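Local atomic coordinates of extracellular solute-binding protein, family 1 (PDB entry 3QUF), a protein that probably captures a solute outside the cell, most likely a sugar as in many relatives, and hands it to an ABC transporter for uptake. Residues G139-K145 / D278-F284; T191-A195 / F367-N371; F163-K168 / K234-I238; F226-E230 / I395-A401. All blocks are in the same frame, centred on the assembly; numbering follows the deposited sequence. Where two conformers were deposited one is given.

Contact 1: G139-K145 / D278-F284; sequences GAFFYNK and DFGVAPF
G139 O lies 3.7 Å from F284 CE2, and A140 CB rests 3.4 Å from A282 O. F141 pairs with A282 through both backbone bonds, F141 N to A282 O and A282 N to F141 O (2.8 Å). Its ring takes the edge of F284 in a T-shaped stack: F284 CD1 stands over the middle of the F141 face, with planes at 60°. F142, in a non-hydrogen-bonded pair with V281, shares the other face of the sheet with V281 and F279; V281 CG2 sits over the F142 ring, 3.5 Å from F142 CE2. Y143 N and O bond G280 O and N. With CG between the backbone N and the carbonyl carbon (chi1 64°), the Y143 ring folds across the partner strand, and G280 CA lies 3.9 Å from the ring centroid, a CH-pi contact where glycine leaves room. N144 OD1 caps the following helix through I147 N and takes a bond from a water that also accepts from D278 N. K145 N closes the series on D278 O at 2.9 Å, while K145 CD runs past the D278 carboxylate. This is regular antiparallel pairing of strands 135-144 and 279-282 in the mixed sheet of a solute-binding protein.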
loop_
_atom_site.group_PDB
_atom_site.type_symbol
_atom_site.label_atom_id
_atom_site.label_comp_id
_atom_site.label_asym_id
_atom_site.label_seq_id
_atom_site.Cartn_x
_atom_site.Cartn_y
_atom_site.Cartn_z
ATOM N N GLY A 139 -2.128 -0.217 -6.670
ATOM C CA GLY A 139 -3.103 -1.143 -7.212
ATOM C C GLY A 139 -4.305 -0.359 -7.731
ATOM O O GLY A 139 -4.605 0.746 -7.251
ATOM N N ALA A 140 -5.030 -0.954 -8.669
ATOM C CA ALA A 140 -6.140 -0.249 -9.328
ATOM C C ALA A 140 -7.044 -1.246 -10.043
ATOM O O ALA A 140 -6.864 -2.458 -9.883
ATOM C CB ALA A 140 -5.564 0.810 -10.317
ATOM N N PHE A 141 -8.035 -0.754 -10.779
ATOM C CA PHE A 141 -8.947 -1.610 -11.505
ATOM C C PHE A 141 -8.427 -1.842 -12.927
ATOM O O PHE A 141 -8.095 -0.888 -13.664
ATOM C CB PHE A 141 -10.349 -1.003 -11.592
ATOM C CG PHE A 141 -11.334 -1.427 -10.502
ATOM C CD1 PHE A 141 -11.178 -2.552 -9.713
ATOM C CD2 PHE A 141 -12.504 -0.667 -10.333
ATOM C CE1 PHE A 141 -12.137 -2.910 -8.784
ATOM C CE2 PHE A 141 -13.473 -1.052 -9.455
ATOM C CZ PHE A 141 -13.298 -2.162 -8.668
ATOM N N PHE A 142 -8.353 -3.103 -13.308
ATOM C CA PHE A 142 -8.013 -3.510 -14.653
ATOM C C PHE A 142 -9.315 -3.994 -15.276
ATOM O O PHE A 142 -10.051 -4.737 -14.632
ATOM C CB PHE A 142 -6.952 -4.612 -14.604
ATOM C CG PHE A 142 -5.581 -4.126 -14.206
ATOM C CD1 PHE A 142 -5.340 -3.565 -12.926
ATOM C CD2 PHE A 142 -4.532 -4.179 -15.111
ATOM C CE1 PHE A 142 -4.089 -3.081 -12.576
ATOM C CE2 PHE A 142 -3.269 -3.723 -14.763
ATOM C CZ PHE A 142 -3.034 -3.167 -13.500
ATOM N N TYR A 143 -9.622 -3.524 -16.482
ATOM C CA TYR A 143 -10.903 -3.867 -17.127
ATOM C C TYR A 143 -10.782 -4.325 -18.574
ATOM O O TYR A 143 -9.848 -3.954 -19.284
ATOM C CB TYR A 143 -11.928 -2.714 -17.000
ATOM C CG TYR A 143 -11.537 -1.437 -17.714
ATOM C CD1 TYR A 143 -10.702 -0.517 -17.102
ATOM C CD2 TYR A 143 -12.011 -1.162 -18.995
ATOM C CE1 TYR A 143 -10.338 0.664 -17.739
ATOM C CE2 TYR A 143 -11.646 0.004 -19.651
ATOM C CZ TYR A 143 -10.823 0.909 -19.022
ATOM O OH TYR A 143 -10.467 2.063 -19.663
ATOM N N ASN A 144 -11.730 -5.165 -18.968
ATOM C CA ASN A 144 -11.780 -5.752 -20.307
ATOM C C ASN A 144 -12.621 -4.797 -21.166
ATOM O O ASN A 144 -13.850 -4.700 -21.008
ATOM C CB ASN A 144 -12.398 -7.149 -20.216
ATOM C CG ASN A 144 -12.497 -7.836 -21.575
ATOM O OD1 ASN A 144 -12.593 -7.168 -22.601
ATOM N ND2 ASN A 144 -12.501 -9.167 -21.575
ATOM N N LYS A 145 -11.948 -4.053 -22.035
ATOM C CA LYS A 145 -12.614 -3.029 -22.833
ATOM C C LYS A 145 -13.766 -3.574 -23.692
ATOM O O LYS A 145 -14.774 -2.880 -23.905
ATOM C CB LYS A 145 -11.596 -2.315 -23.721
ATOM C CG LYS A 145 -10.577 -1.498 -22.955
ATOM C CD LYS A 145 -9.598 -0.831 -23.891
ATOM C CE LYS A 145 -8.798 0.228 -23.177
ATOM N NZ LYS A 145 -7.947 1.049 -24.094
ATOM N N ASP A 278 -7.921 -7.005 -24.508
ATOM C CA ASP A 278 -7.749 -5.574 -24.679
ATOM C C ASP A 278 -8.180 -4.928 -23.351
ATOM O O ASP A 278 -9.357 -4.723 -23.128
ATOM C CB ASP A 278 -8.622 -5.065 -25.826
ATOM C CG ASP A 278 -8.339 -3.603 -26.190
ATOM O OD1 ASP A 278 -7.356 -3.039 -25.670
ATOM O OD2 ASP A 278 -9.119 -3.033 -27.006
ATOM N N PHE A 279 -7.220 -4.657 -22.500
ATOM C CA PHE A 279 -7.512 -4.163 -21.128
ATOM C C PHE A 279 -7.132 -2.696 -20.911
ATOM O O PHE A 279 -6.191 -2.196 -21.504
ATOM C CB PHE A 279 -6.815 -5.052 -20.089
ATOM C CG PHE A 279 -5.313 -4.852 -19.999
ATOM C CD1 PHE A 279 -4.453 -5.538 -20.850
ATOM C CD2 PHE A 279 -4.762 -3.978 -19.077
ATOM C CE1 PHE A 279 -3.071 -5.343 -20.767
ATOM C CE2 PHE A 279 -3.384 -3.780 -18.984
ATOM C CZ PHE A 279 -2.538 -4.472 -19.837
ATOM N N GLY A 280 -7.866 -2.019 -20.025
ATOM C CA GLY A 280 -7.479 -0.696 -19.573
ATOM C C GLY A 280 -7.296 -0.703 -18.073
ATOM O O GLY A 280 -7.571 -1.710 -17.426
ATOM N N VAL A 281 -6.790 0.403 -17.522
ATOM C CA VAL A 281 -6.546 0.514 -16.098
ATOM C C VAL A 281 -7.136 1.810 -15.577
ATOM O O VAL A 281 -6.726 2.884 -16.038
ATOM C CB VAL A 281 -5.039 0.489 -15.740
ATOM C CG1 VAL A 281 -4.849 0.530 -14.235
ATOM C CG2 VAL A 281 -4.384 -0.783 -16.337
ATOM N N ALA A 282 -8.011 1.709 -14.573
ATOM C CA ALA A 282 -8.728 2.866 -14.061
ATOM C C ALA A 282 -8.554 2.944 -12.561
ATOM O O ALA A 282 -8.366 1.916 -11.917
ATOM C CB ALA A 282 -10.214 2.720 -14.383
ATOM N N PRO A 283 -8.597 4.165 -11.987
ATOM C CA PRO A 283 -8.690 4.229 -10.543
ATOM C C PRO A 283 -10.024 3.648 -10.063
ATOM O O PRO A 283 -10.938 3.383 -10.874
ATOM C CB PRO A 283 -8.646 5.747 -10.267
ATOM C CG PRO A 283 -9.294 6.341 -11.463
ATOM C CD PRO A 283 -8.888 5.462 -12.628
ATOM N N PHE A 284 -10.154 3.448 -8.763
ATOM C CA PHE A 284 -11.422 2.972 -8.243
ATOM C C PHE A 284 -12.486 4.054 -8.378
ATOM O O PHE A 284 -12.177 5.251 -8.282
ATOM C CB PHE A 284 -11.296 2.542 -6.798
ATOM C CG PHE A 284 -10.376 1.384 -6.617
ATOM C CD1 PHE A 284 -10.789 0.091 -6.873
ATOM C CD2 PHE A 284 -9.062 1.602 -6.251
ATOM C CE1 PHE A 284 -9.899 -0.974 -6.764
ATOM C CE2 PHE A 284 -8.172 0.551 -6.145
ATOM C CZ PHE A 284 -8.598 -0.742 -6.388
HETATM O O HOH W 1 -10.751 -7.673 -24.770
#

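Contact 2: T191-A195 / F367-N371; sequences TGLLA and FYWVN
T191 OG1 is gripped twice: it hydrogen-bonds A187 O, four residues back, just ahead of helix 188-199, and, at 2.8 Å, a water that accepts from V370 N. That water bridges helix 188-199 to the chain leaving strand 367-368, a helix-against-sheet-edge contact near the middle of this two-lobed solute-binding protein, close to strand 295-305, which pairs with 367-368. The same water lies 3.1 Å above the plane of the W369 indole, over its centre, so it is held between the threonine hydroxyl, the backbone N-H and the ring. T191 CB and OG1 approach W369 CZ3, and T191 CG2 reaches W369 CE3 at 3.7 Å; the two side chains cross at about a right angle. A chi1 of -60° sets OG1 beside T191's own N and CG2 anti to it, which turns the methyl to the loop and leaves the hydroxyl for A187 and the water. W369 meets W137 edge-to-face, and N371 ND2 lies at the indole edge, in its plane. One turn on, A195 CB abuts Y368 CB at 3.9 Å. The Y368 ring receives L194 CD2 at its edge, while Y368 OH is bonded to D208 OD2. The L194 and V370 side chains cross at about a right angle, L194 CD2 touching V370 CG2 at 3.7 Å.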
loop_
_atom_site.group_PDB
_atom_site.type_symbol
_atom_site.label_atom_id
_atom_site.label_comp_id
_atom_site.label_asym_id
_atom_site.label_seq_id
_atom_site.Cartn_x
_atom_site.Cartn_y
_atom_site.Cartn_z
ATOM N N THR A 191 -11.216 -0.603 -0.070
ATOM C CA THR A 191 -10.208 0.370 0.374
ATOM C C THR A 191 -10.225 1.594 -0.537
ATOM O O THR A 191 -10.114 2.730 -0.050
ATOM C CB THR A 191 -8.835 -0.271 0.449
ATOM O OG1 THR A 191 -8.917 -1.355 1.395
ATOM C CG2 THR A 191 -7.769 0.720 0.904
ATOM N N GLY A 192 -10.378 1.369 -1.841
ATOM C CA GLY A 192 -10.476 2.480 -2.799
ATOM C C GLY A 192 -11.674 3.367 -2.544
ATOM O O GLY A 192 -11.608 4.600 -2.658
ATOM N N LEU A 193 -12.789 2.748 -2.166
ATOM C CA LEU A 193 -14.003 3.477 -1.870
ATOM C C LEU A 193 -13.878 4.254 -0.570
ATOM O O LEU A 193 -14.282 5.404 -0.488
ATOM C CB LEU A 193 -15.173 2.492 -1.851
ATOM C CG LEU A 193 -16.570 3.104 -1.842
ATOM C CD1 LEU A 193 -16.805 3.924 -3.116
ATOM C CD2 LEU A 193 -17.632 1.988 -1.680
ATOM N N LEU A 194 -13.272 3.627 0.432
ATOM C CA LEU A 194 -12.940 4.258 1.693
ATOM C C LEU A 194 -12.025 5.464 1.480
ATOM O O LEU A 194 -12.270 6.552 2.078
ATOM C CB LEU A 194 -12.285 3.237 2.632
ATOM C CG LEU A 194 -11.878 3.774 3.985
ATOM C CD1 LEU A 194 -13.090 4.168 4.845
ATOM C CD2 LEU A 194 -10.936 2.745 4.739
ATOM N N ALA A 195 -11.019 5.295 0.618
ATOM C CA ALA A 195 -10.032 6.332 0.363
ATOM C C ALA A 195 -10.765 7.553 -0.208
ATOM O O ALA A 195 -10.518 8.680 0.198
ATOM C CB ALA A 195 -8.956 5.846 -0.592
ATOM N N PHE A 367 -3.369 7.837 -3.323
ATOM C CA PHE A 367 -3.243 6.418 -3.078
ATOM C C PHE A 367 -3.334 6.165 -1.576
ATOM O O PHE A 367 -2.881 6.987 -0.757
ATOM C CB PHE A 367 -1.939 5.850 -3.654
ATOM C CG PHE A 367 -0.669 6.453 -3.061
ATOM C CD1 PHE A 367 -0.102 7.585 -3.618
ATOM C CD2 PHE A 367 -0.015 5.819 -2.015
ATOM C CE1 PHE A 367 1.052 8.124 -3.095
ATOM C CE2 PHE A 367 1.153 6.350 -1.478
ATOM C CZ PHE A 367 1.689 7.495 -2.041
ATOM N N TYR A 368 -3.886 5.018 -1.206
ATOM C CA TYR A 368 -4.088 4.702 0.193
ATOM C C TYR A 368 -4.205 3.195 0.384
ATOM O O TYR A 368 -4.618 2.494 -0.517
ATOM C CB TYR A 368 -5.354 5.399 0.734
ATOM C CG TYR A 368 -5.586 5.186 2.201
ATOM C CD1 TYR A 368 -4.670 5.652 3.129
ATOM C CD2 TYR A 368 -6.690 4.444 2.678
ATOM C CE1 TYR A 368 -4.839 5.469 4.486
ATOM C CE2 TYR A 368 -6.909 4.308 4.006
ATOM C CZ TYR A 368 -5.949 4.796 4.929
ATOM O OH TYR A 368 -6.093 4.629 6.274
ATOM N N TRP A 369 -3.850 2.752 1.579
ATOM C CA TRP A 369 -4.093 1.410 2.060
ATOM C C TRP A 369 -4.314 1.516 3.575
ATOM O O TRP A 369 -3.746 2.394 4.219
ATOM C CB TRP A 369 -2.893 0.496 1.732
ATOM C CG TRP A 369 -3.238 -0.958 1.898
ATOM C CD1 TRP A 369 -2.766 -1.819 2.858
ATOM C CD2 TRP A 369 -4.122 -1.722 1.072
ATOM N NE1 TRP A 369 -3.319 -3.071 2.683
ATOM C CE2 TRP A 369 -4.166 -3.027 1.599
ATOM C CE3 TRP A 369 -4.915 -1.415 -0.046
ATOM C CZ2 TRP A 369 -4.946 -4.025 1.034
ATOM C CZ3 TRP A 369 -5.676 -2.398 -0.593
ATOM C CH2 TRP A 369 -5.694 -3.696 -0.049
ATOM N N VAL A 370 -5.154 0.652 4.139
ATOM C CA VAL A 370 -5.375 0.664 5.593
ATOM C C VAL A 370 -4.184 -0.026 6.289
ATOM O O VAL A 370 -4.076 -1.265 6.284
ATOM C CB VAL A 370 -6.683 0.013 6.004
ATOM C CG1 VAL A 370 -6.867 0.105 7.539
ATOM C CG2 VAL A 370 -7.925 0.756 5.345
ATOM N N ASN A 371 -3.314 0.773 6.875
ATOM C CA ASN A 371 -2.090 0.285 7.533
ATOM C C ASN A 371 -2.294 0.445 9.038
ATOM O O ASN A 371 -1.936 1.468 9.655
ATOM C CB ASN A 371 -0.848 1.028 6.997
ATOM C CG ASN A 371 -0.475 0.616 5.593
ATOM O OD1 ASN A 371 -0.352 1.454 4.668
ATOM N ND2 ASN A 371 -0.296 -0.647 5.417
HETATM O O HOH W 2 -6.641 -1.686 2.981
#

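Contact 3: F163-K168 / K234-I238; sequences FIEMGK and KAGVI
V237 carries most of the apolar contact, its two methyls straddling the turn of helix formed by F163, I164, G167 and K168. CG1, anti to the backbone N (chi1 177°), reaches the F163 ring at CE2, 3.8 Å away, and also approaches G167 CA. CG2 points instead at the helix backbone: it lies 3.5 Å from I164 O and 3.7 Å from K168 N, above the pair of atoms that make an ordinary helical bond with each other. The absence of a side chain at G167 lets the loop come this close, with the CA atoms of G167 and V237 only 5.2 Å apart and V237 CG2 3.7 Å from G167 CA. Beside the valine, A235 CB presses on I164 CG2 at 3.6 Å and on the aliphatic part of K168, whose CD is 4.0 Å away.

No hydrogen bond links the two segments. The polar interactions run within them: K168, bent at chi3, swings its NZ back along the helix to E165 OE2 in a salt bridge of 3.2 Å, weak as a hydrogen bond, while K168 CG and CD brush past A235 and V237. In the loop, G236 has positive phi (86°) and forms a Schellman motif that ends helix 223-234 and turns the chain so that V237 faces helix 160-172.

The contact packs helix 160-172 against the loop that follows helix 223-234. I164 also touches R228 and A232 of that helix, and the F163 ring meets W160 and, on strand 135-144, F141.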
loop_
_atom_site.group_PDB
_atom_site.type_symbol
_atom_site.label_atom_id
_atom_site.label_comp_id
_atom_site.label_asym_id
_atom_site.label_seq_id
_atom_site.Cartn_x
_atom_site.Cartn_y
_atom_site.Cartn_z
ATOM N N PHE A 163 -20.591 2.432 -11.348
ATOM C CA PHE A 163 -19.989 1.106 -11.355
ATOM C C PHE A 163 -21.015 0.003 -11.096
ATOM O O PHE A 163 -20.961 -1.073 -11.721
ATOM C CB PHE A 163 -18.866 1.057 -10.308
ATOM C CG PHE A 163 -18.251 -0.306 -10.100
ATOM C CD1 PHE A 163 -17.362 -0.826 -11.014
ATOM C CD2 PHE A 163 -18.490 -1.017 -8.935
ATOM C CE1 PHE A 163 -16.761 -2.076 -10.795
ATOM C CE2 PHE A 163 -17.891 -2.242 -8.710
ATOM C CZ PHE A 163 -17.027 -2.765 -9.656
ATOM N N ILE A 164 -21.945 0.252 -10.180
ATOM C CA ILE A 164 -22.987 -0.727 -9.880
ATOM C C ILE A 164 -23.875 -0.873 -11.129
ATOM O O ILE A 164 -24.190 -2.000 -11.550
ATOM C CB ILE A 164 -23.817 -0.340 -8.640
ATOM C CG1 ILE A 164 -22.974 -0.498 -7.367
ATOM C CG2 ILE A 164 -25.074 -1.215 -8.521
ATOM C CD1 ILE A 164 -23.626 0.050 -6.095
ATOM N N GLU A 165 -24.246 0.251 -11.730
ATOM C CA GLU A 165 -25.099 0.221 -12.935
ATOM C C GLU A 165 -24.385 -0.513 -14.084
ATOM O O GLU A 165 -25.007 -1.312 -14.779
ATOM C CB GLU A 165 -25.481 1.629 -13.378
ATOM C CG GLU A 165 -26.490 2.331 -12.465
ATOM C CD GLU A 165 -27.818 1.557 -12.260
ATOM O OE1 GLU A 165 -28.471 1.187 -13.266
ATOM O OE2 GLU A 165 -28.203 1.324 -11.084
HETATM N N MSE A 166 -23.080 -0.278 -14.245
HETATM C CA MSE A 166 -22.298 -0.970 -15.274
HETATM C C MSE A 166 -22.245 -2.469 -15.011
HETATM O O MSE A 166 -22.383 -3.268 -15.946
HETATM C CB MSE A 166 -20.876 -0.419 -15.332
HETATM C CG MSE A 166 -20.008 -0.975 -16.461
HETATM SE SE MSE A 166 -18.118 -0.729 -16.113
HETATM C CE MSE A 166 -18.012 -1.684 -14.401
ATOM N N GLY A 167 -22.057 -2.834 -13.758
ATOM C CA GLY A 167 -21.940 -4.219 -13.361
ATOM C C GLY A 167 -23.223 -4.990 -13.668
ATOM O O GLY A 167 -23.166 -6.140 -14.111
ATOM N N LYS A 168 -24.364 -4.366 -13.386
ATOM C CA LYS A 168 -25.659 -5.040 -13.555
ATOM C C LYS A 168 -25.847 -5.386 -15.014
ATOM O O LYS A 168 -26.328 -6.481 -15.336
ATOM C CB LYS A 168 -26.808 -4.181 -13.019
ATOM C CG LYS A 168 -26.791 -4.077 -11.504
ATOM C CD LYS A 168 -28.050 -3.508 -10.857
ATOM C CE LYS A 168 -28.121 -1.997 -10.923
ATOM N NZ LYS A 168 -29.534 -1.550 -10.632
ATOM N N LYS A 234 -25.461 -6.409 -3.039
ATOM C CA LYS A 234 -26.903 -6.690 -3.116
ATOM C C LYS A 234 -27.393 -6.625 -4.558
ATOM O O LYS A 234 -28.360 -7.323 -4.931
ATOM C CB LYS A 234 -27.693 -5.717 -2.225
ATOM C CG LYS A 234 -27.461 -5.928 -0.721
ATOM C CD LYS A 234 -28.120 -7.217 -0.205
ATOM C CE LYS A 234 -28.067 -7.380 1.329
ATOM N NZ LYS A 234 -28.995 -8.492 1.790
ATOM N N ALA A 235 -26.703 -5.812 -5.360
ATOM C CA ALA A 235 -26.962 -5.668 -6.783
ATOM C C ALA A 235 -26.419 -6.827 -7.634
ATOM O O ALA A 235 -26.685 -6.868 -8.835
ATOM C CB ALA A 235 -26.422 -4.343 -7.287
ATOM N N GLY A 236 -25.663 -7.748 -7.031
ATOM C CA GLY A 236 -25.058 -8.848 -7.759
ATOM C C GLY A 236 -23.704 -8.510 -8.392
ATOM O O GLY A 236 -23.080 -9.377 -8.999
ATOM N N VAL A 237 -23.229 -7.279 -8.200
ATOM C CA VAL A 237 -21.971 -6.812 -8.839
ATOM C C VAL A 237 -20.729 -7.312 -8.086
ATOM O O VAL A 237 -19.746 -7.692 -8.715
ATOM C CB VAL A 237 -21.981 -5.270 -9.033
ATOM C CG1 VAL A 237 -20.644 -4.732 -9.631
ATOM C CG2 VAL A 237 -23.166 -4.877 -9.934
ATOM N N ILE A 238 -20.784 -7.362 -6.755
ATOM C CA ILE A 238 -19.831 -8.138 -5.962
ATOM C C ILE A 238 -20.532 -9.461 -5.570
ATOM O O ILE A 238 -21.283 -9.494 -4.585
ATOM C CB ILE A 238 -19.371 -7.415 -4.703
ATOM C CG1 ILE A 238 -18.760 -6.047 -5.057
ATOM C CG2 ILE A 238 -18.337 -8.252 -4.000
ATOM C CD1 ILE A 238 -18.389 -5.176 -3.833
#

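Contact 4: F226-E230 / I395-A401; sequences FKRWE and ISAKDAA
The F226 ring has the A400 methyl over one face: A400 CB lies 4.1 Å from the ring centroid and 17° off its normal, a CH-pi contact shifted toward the rim near F226 CE2. A401 N and A397 O approach this ring obliquely, and F190 stacks with it. Closer to the backbone, F226 CB meets A397 CB at 3.5 Å. The same methyl is wedged beside K227, 3.6 Å from K227 CG, so A397 fits into the surface of helix 223-234 where the CA atoms of F226 and A397 come within 5.0 Å. Segments 226-230 and 397-401 run at 131° between their N-to-C directions, their axes 9.6 Å apart at closest, and the small residues A397, A400 and A401 let helix 397-408 settle against helix 223-234.

The start of helix 397-408 is a capping box: S396 OG accepts from D399 N at 3.0 Å, while S396 N gives a weak bond to D399 OD2. E230 adds to this end from outside. Extended, with CG anti to the backbone N (chi1 -180°), it carries OE1 to A397 N for a weak bond of 3.3 Å, where a helix N-terminus would favour a negative charge. One water donates to E230 OE1, and another lies between E230 OE2 and I395 O. Outermost, the K227 and K398 side chains lie side by side, pointing the same way, their like-charged NZ atoms 4.2 Å apart.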
loop_
_atom_site.group_PDB
_atom_site.type_symbol
_atom_site.label_atom_id
_atom_site.label_comp_id
_atom_site.label_asym_id
_atom_site.label_seq_id
_atom_site.Cartn_x
_atom_site.Cartn_y
_atom_site.Cartn_z
ATOM N N PHE A 226 -19.175 0.816 3.993
ATOM C CA PHE A 226 -19.690 -0.537 3.945
ATOM C C PHE A 226 -21.093 -0.545 3.307
ATOM O O PHE A 226 -21.430 -1.479 2.602
ATOM C CB PHE A 226 -19.803 -1.144 5.331
ATOM C CG PHE A 226 -18.529 -1.790 5.880
ATOM C CD1 PHE A 226 -17.791 -2.697 5.137
ATOM C CD2 PHE A 226 -18.131 -1.531 7.178
ATOM C CE1 PHE A 226 -16.641 -3.317 5.689
ATOM C CE2 PHE A 226 -17.015 -2.146 7.728
ATOM C CZ PHE A 226 -16.273 -3.041 6.976
ATOM N N LYS A 227 -21.900 0.474 3.578
ATOM C CA LYS A 227 -23.261 0.542 3.015
ATOM C C LYS A 227 -23.215 0.588 1.495
ATOM O O LYS A 227 -24.016 -0.070 0.815
ATOM C CB LYS A 227 -24.045 1.754 3.530
ATOM C CG LYS A 227 -24.542 1.670 4.961
ATOM C CD LYS A 227 -25.642 2.748 5.220
ATOM C CE LYS A 227 -26.027 2.908 6.712
ATOM N NZ LYS A 227 -26.251 1.632 7.441
ATOM N N ARG A 228 -22.310 1.399 0.951
ATOM C CA ARG A 228 -22.199 1.528 -0.488
ATOM C C ARG A 228 -21.560 0.283 -1.084
ATOM O O ARG A 228 -21.973 -0.206 -2.144
ATOM C CB ARG A 228 -21.437 2.792 -0.861
ATOM C CG ARG A 228 -22.119 4.069 -0.382
ATOM C CD ARG A 228 -23.590 4.163 -0.887
ATOM N NE ARG A 228 -23.660 4.016 -2.345
ATOM C CZ ARG A 228 -24.619 3.377 -3.027
ATOM N NH1 ARG A 228 -25.608 2.776 -2.409
ATOM N NH2 ARG A 228 -24.563 3.314 -4.358
ATOM N N TRP A 229 -20.591 -0.272 -0.376
ATOM C CA TRP A 229 -19.976 -1.535 -0.806
ATOM C C TRP A 229 -21.012 -2.677 -0.747
ATOM O O TRP A 229 -21.098 -3.459 -1.691
ATOM C CB TRP A 229 -18.725 -1.840 0.058
ATOM C CG TRP A 229 -17.724 -2.751 -0.563
ATOM C CD1 TRP A 229 -16.912 -2.481 -1.593
ATOM C CD2 TRP A 229 -17.435 -4.098 -0.166
ATOM N NE1 TRP A 229 -16.106 -3.567 -1.872
ATOM C CE2 TRP A 229 -16.399 -4.565 -0.996
ATOM C CE3 TRP A 229 -17.923 -4.935 0.833
ATOM C CZ2 TRP A 229 -15.873 -5.840 -0.897
ATOM C CZ3 TRP A 229 -17.381 -6.197 0.948
ATOM C CH2 TRP A 229 -16.374 -6.643 0.075
ATOM N N GLU A 230 -21.812 -2.748 0.321
ATOM C CA GLU A 230 -22.883 -3.758 0.462
ATOM C C GLU A 230 -23.883 -3.618 -0.711
ATOM O O GLU A 230 -24.374 -4.618 -1.255
ATOM C CB GLU A 230 -23.595 -3.615 1.823
ATOM C CG GLU A 230 -24.734 -4.624 2.079
ATOM C CD GLU A 230 -25.514 -4.361 3.379
ATOM O OE1 GLU A 230 -25.304 -3.310 4.024
ATOM O OE2 GLU A 230 -26.360 -5.201 3.755
ATOM N N ILE A 395 -24.510 -10.091 7.395
ATOM C CA ILE A 395 -24.465 -9.022 8.366
ATOM C C ILE A 395 -24.683 -7.704 7.646
ATOM O O ILE A 395 -24.467 -7.606 6.443
ATOM C CB ILE A 395 -23.149 -9.029 9.118
ATOM C CG1 ILE A 395 -21.988 -8.642 8.192
ATOM C CG2 ILE A 395 -22.903 -10.406 9.743
ATOM C CD1 ILE A 395 -20.737 -8.472 8.914
ATOM N N SER A 396 -25.134 -6.699 8.377
ATOM C CA SER A 396 -25.339 -5.395 7.789
ATOM C C SER A 396 -24.024 -4.641 7.822
ATOM O O SER A 396 -23.082 -5.039 8.517
ATOM C CB SER A 396 -26.342 -4.607 8.594
ATOM O OG SER A 396 -25.840 -4.385 9.889
ATOM N N ALA A 397 -23.992 -3.528 7.091
ATOM C CA ALA A 397 -22.874 -2.595 7.157
ATOM C C ALA A 397 -22.602 -2.132 8.581
ATOM O O ALA A 397 -21.459 -2.189 9.045
ATOM C CB ALA A 397 -23.141 -1.385 6.254
ATOM N N LYS A 398 -23.624 -1.686 9.303
ATOM C CA LYS A 398 -23.386 -1.195 10.658
ATOM C C LYS A 398 -22.863 -2.310 11.584
ATOM O O LYS A 398 -21.969 -2.063 12.393
ATOM C CB LYS A 398 -24.619 -0.491 11.257
ATOM C CG LYS A 398 -24.204 0.582 12.308
ATOM C CD LYS A 398 -25.338 1.113 13.192
ATOM C CE LYS A 398 -26.442 1.793 12.382
ATOM N NZ LYS A 398 -25.929 2.835 11.418
ATOM N N ASP A 399 -23.368 -3.534 11.426
ATOM C CA ASP A 399 -22.866 -4.664 12.231
ATOM C C ASP A 399 -21.385 -4.920 11.973
ATOM O O ASP A 399 -20.633 -5.200 12.906
ATOM C CB ASP A 399 -23.618 -5.970 11.937
ATOM C CG ASP A 399 -25.086 -5.956 12.400
ATOM O OD1 ASP A 399 -25.426 -5.292 13.431
ATOM O OD2 ASP A 399 -25.897 -6.652 11.717
ATOM N N ALA A 400 -20.975 -4.880 10.711
ATOM C CA ALA A 400 -19.561 -5.051 10.362
ATOM C C ALA A 400 -18.708 -3.979 11.017
ATOM O O ALA A 400 -17.663 -4.275 11.604
ATOM C CB ALA A 400 -19.368 -5.010 8.852
ATOM N N ALA A 401 -19.150 -2.726 10.933
ATOM C CA ALA A 401 -18.410 -1.636 11.550
ATOM C C ALA A 401 -18.348 -1.769 13.076
ATOM O O ALA A 401 -17.303 -1.525 13.672
ATOM C CB ALA A 401 -18.978 -0.280 11.126
HETATM O O HOH W 3 -27.061 -2.584 5.737
HETATM O O HOH W 4 -25.444 -7.818 3.911
#

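Contacts 1 and 2 reach the same mixed sheet, their centres about 17 Å apart, and touch where F284 CD2 lies 3.8 Å from G192 CA. Contact 1 also meets contact 3, nested within its loop along the chain, through F141 CE2 and F163 CE1 at 3.7 Å. Helix 223-234 joins contacts 3 and 4: I238 CD1 of the loop after it approaches W229 NE1 at 3.4 Å. L193 CD2 of contact 2 packs on W229 N at 3.9 Å, linking contacts 2 and 4. Contacts 1 and 4 do not touch, their nearest atoms being about 7 Å apart. The centre of contact 2 is the nearest of the four to the centre of the chain, about 8 Å away.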